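Local atomic coordinates of uncharacterized protein (Shewanella oneidensis, PDB entry 3E8P), a protein that probably hydrolyses medium- and long-chain fatty acyl-CoA thioesters to the free fatty acid and coenzyme A. Residues Asp116-Gly121 and Ile154-Gly159. Numbering follows the deposited sequence.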
loop_
_atom_site.group_PDB
_atom_site.type_symbol
_atom_site.label_atom_id
_atom_site.label_comp_id
_atom_site.label_asym_id
_atom_site.label_seq_id
_atom_site.Cartn_x
_atom_site.Cartn_y
_atom_site.Cartn_z
ATOM N N ASP A 116 -4.413 3.647 6.463
ATOM C CA ASP A 116 -3.490 4.477 7.229
ATOM C C ASP A 116 -4.211 4.845 8.533
ATOM O O ASP A 116 -5.233 5.540 8.510
ATOM C CB ASP A 116 -3.118 5.737 6.428
ATOM C CG ASP A 116 -2.122 5.443 5.295
ATOM O OD1 ASP A 116 -0.941 5.132 5.580
ATOM O OD2 ASP A 116 -2.521 5.520 4.118
ATOM N N TYR A 117 -3.695 4.339 9.650
ATOM C CA TYR A 117 -4.255 4.597 10.976
ATOM C C TYR A 117 -3.677 5.902 11.496
ATOM O O TYR A 117 -2.518 5.978 11.882
ATOM C CB TYR A 117 -3.920 3.438 11.926
ATOM C CG TYR A 117 -4.554 2.122 11.502
ATOM C CD1 TYR A 117 -3.889 1.231 10.662
ATOM C CD2 TYR A 117 -5.847 1.798 11.896
ATOM C CE1 TYR A 117 -4.507 0.050 10.229
ATOM C CE2 TYR A 117 -6.466 0.636 11.469
ATOM C CZ TYR A 117 -5.799 -0.233 10.639
ATOM O OH TYR A 117 -6.442 -1.370 10.211
ATOM N N LEU A 118 -4.502 6.935 11.507
ATOM C CA LEU A 118 -4.065 8.267 11.916
ATOM C C LEU A 118 -3.974 8.493 13.421
ATOM O O LEU A 118 -3.011 9.089 13.898
ATOM C CB LEU A 118 -4.999 9.314 11.289
ATOM C CG LEU A 118 -5.252 9.092 9.793
ATOM C CD1 LEU A 118 -6.366 9.990 9.307
ATOM C CD2 LEU A 118 -3.958 9.346 9.024
ATOM N N ARG A 119 -4.979 8.033 14.159
ATOM C CA ARG A 119 -5.020 8.202 15.613
ATOM C C ARG A 119 -6.050 7.247 16.215
ATOM O O ARG A 119 -6.922 6.755 15.508
ATOM C CB ARG A 119 -5.361 9.657 15.959
ATOM C CG ARG A 119 -6.632 10.182 15.289
ATOM C CD ARG A 119 -6.812 11.658 15.577
ATOM N NE ARG A 119 -5.737 12.443 14.982
ATOM C CZ ARG A 119 -5.737 12.889 13.730
ATOM N NH1 ARG A 119 -6.764 12.641 12.932
ATOM N NH2 ARG A 119 -4.694 13.565 13.267
ATOM N N PRO A 120 -5.970 6.987 17.532
ATOM C CA PRO A 120 -6.885 6.081 18.239
ATOM C C PRO A 120 -8.358 6.204 17.883
ATOM O O PRO A 120 -8.916 7.304 17.825
ATOM C CB PRO A 120 -6.619 6.398 19.708
ATOM C CG PRO A 120 -5.171 6.779 19.700
ATOM C CD PRO A 120 -5.109 7.692 18.495
ATOM N N GLY A 121 -8.986 5.052 17.669
ATOM C CA GLY A 121 -10.391 5.024 17.315
ATOM C C GLY A 121 -11.342 5.237 18.478
ATOM O O GLY A 121 -11.970 4.293 18.940
ATOM N N ILE A 154 -10.265 9.273 11.896
ATOM C CA ILE A 154 -9.694 8.120 12.567
ATOM C C ILE A 154 -8.686 7.423 11.677
ATOM O O ILE A 154 -7.566 7.120 12.100
ATOM C CB ILE A 154 -10.806 7.118 12.954
ATOM C CG1 ILE A 154 -11.827 7.814 13.847
ATOM C CG2 ILE A 154 -10.222 5.943 13.693
ATOM C CD1 ILE A 154 -11.230 8.411 15.119
ATOM N N ALA A 155 -9.082 7.181 10.435
ATOM C CA ALA A 155 -8.215 6.509 9.482
ATOM C C ALA A 155 -8.607 6.853 8.054
ATOM O O ALA A 155 -9.741 7.255 7.799
ATOM C CB ALA A 155 -8.295 5.003 9.683
ATOM N N PHE A 156 -7.648 6.707 7.139
ATOM C CA PHE A 156 -7.879 6.940 5.723
ATOM C C PHE A 156 -7.587 5.623 5.033
ATOM O O PHE A 156 -6.811 4.810 5.528
ATOM C CB PHE A 156 -6.921 7.981 5.130
ATOM C CG PHE A 156 -7.154 9.385 5.602
ATOM C CD1 PHE A 156 -8.399 9.796 6.064
ATOM C CD2 PHE A 156 -6.132 10.322 5.508
ATOM C CE1 PHE A 156 -8.625 11.130 6.422
ATOM C CE2 PHE A 156 -6.338 11.646 5.857
ATOM C CZ PHE A 156 -7.600 12.056 6.320
ATOM N N GLY A 157 -8.198 5.424 3.876
ATOM C CA GLY A 157 -7.956 4.212 3.123
ATOM C C GLY A 157 -7.851 4.498 1.633
ATOM O O GLY A 157 -8.190 5.585 1.164
ATOM N N THR A 158 -7.338 3.525 0.893
ATOM C CA THR A 158 -7.242 3.612 -0.558
ATOM C C THR A 158 -7.459 2.176 -1.023
ATOM O O THR A 158 -6.753 1.266 -0.581
ATOM C CB THR A 158 -5.854 4.111 -1.032
ATOM O OG1 THR A 158 -5.596 5.401 -0.474
ATOM C CG2 THR A 158 -5.797 4.222 -2.556
ATOM N N GLY A 159 -8.447 1.964 -1.887
ATOM C CA GLY A 159 -8.706 0.623 -2.380
ATOM C C GLY A 159 -8.777 0.484 -3.892
ATOM O O GLY A 159 -9.213 1.395 -4.599
#
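Asp116 and Phe156 form an antiparallel hydrogen-bonded pair, Asp116 N giving a nearly straight bond to Phe156 O (2.8 Å) and Phe156 N returning one to Asp116 O (3.0 Å). This joins strands 109-117 and 153-162 of the hotdog-fold sheet, just where the first runs out into a loop. Next along, Tyr117 and Ala155 make a non-hydrogen-bonded pair on the face covered by helix 70-90, and the Tyr117 hydroxyl bonds to Gly70 O. Past it the chain turns, and Ile154 O takes Leu118 N at 3.1 Å, tilted out of the carbonyl plane, plus a weak bond from Arg119 N. A classic beta bulge sets both Ile154 and Ala155 opposite Leu146 of strand 139-148. Ile154 reaches the loop with its branches, CG2 lying 3.7 Å from Gly121 CA. On the Asp116 side of the sheet, the side chains of Leu118 and Phe156 run nearly perpendicular. Without the Phe156 ring, as with an alanine here, Leu118 CD1 would probably lose its CH-pi partner and His153 the ring it meets. CG anti to the carbonyl carbon (chi1 -48°) and CD1 anti to CA (chi2 169°) carry that Leu118 methyl squarely over the Phe156 ring, CD1 3.6 Å from the centroid and on the ring normal.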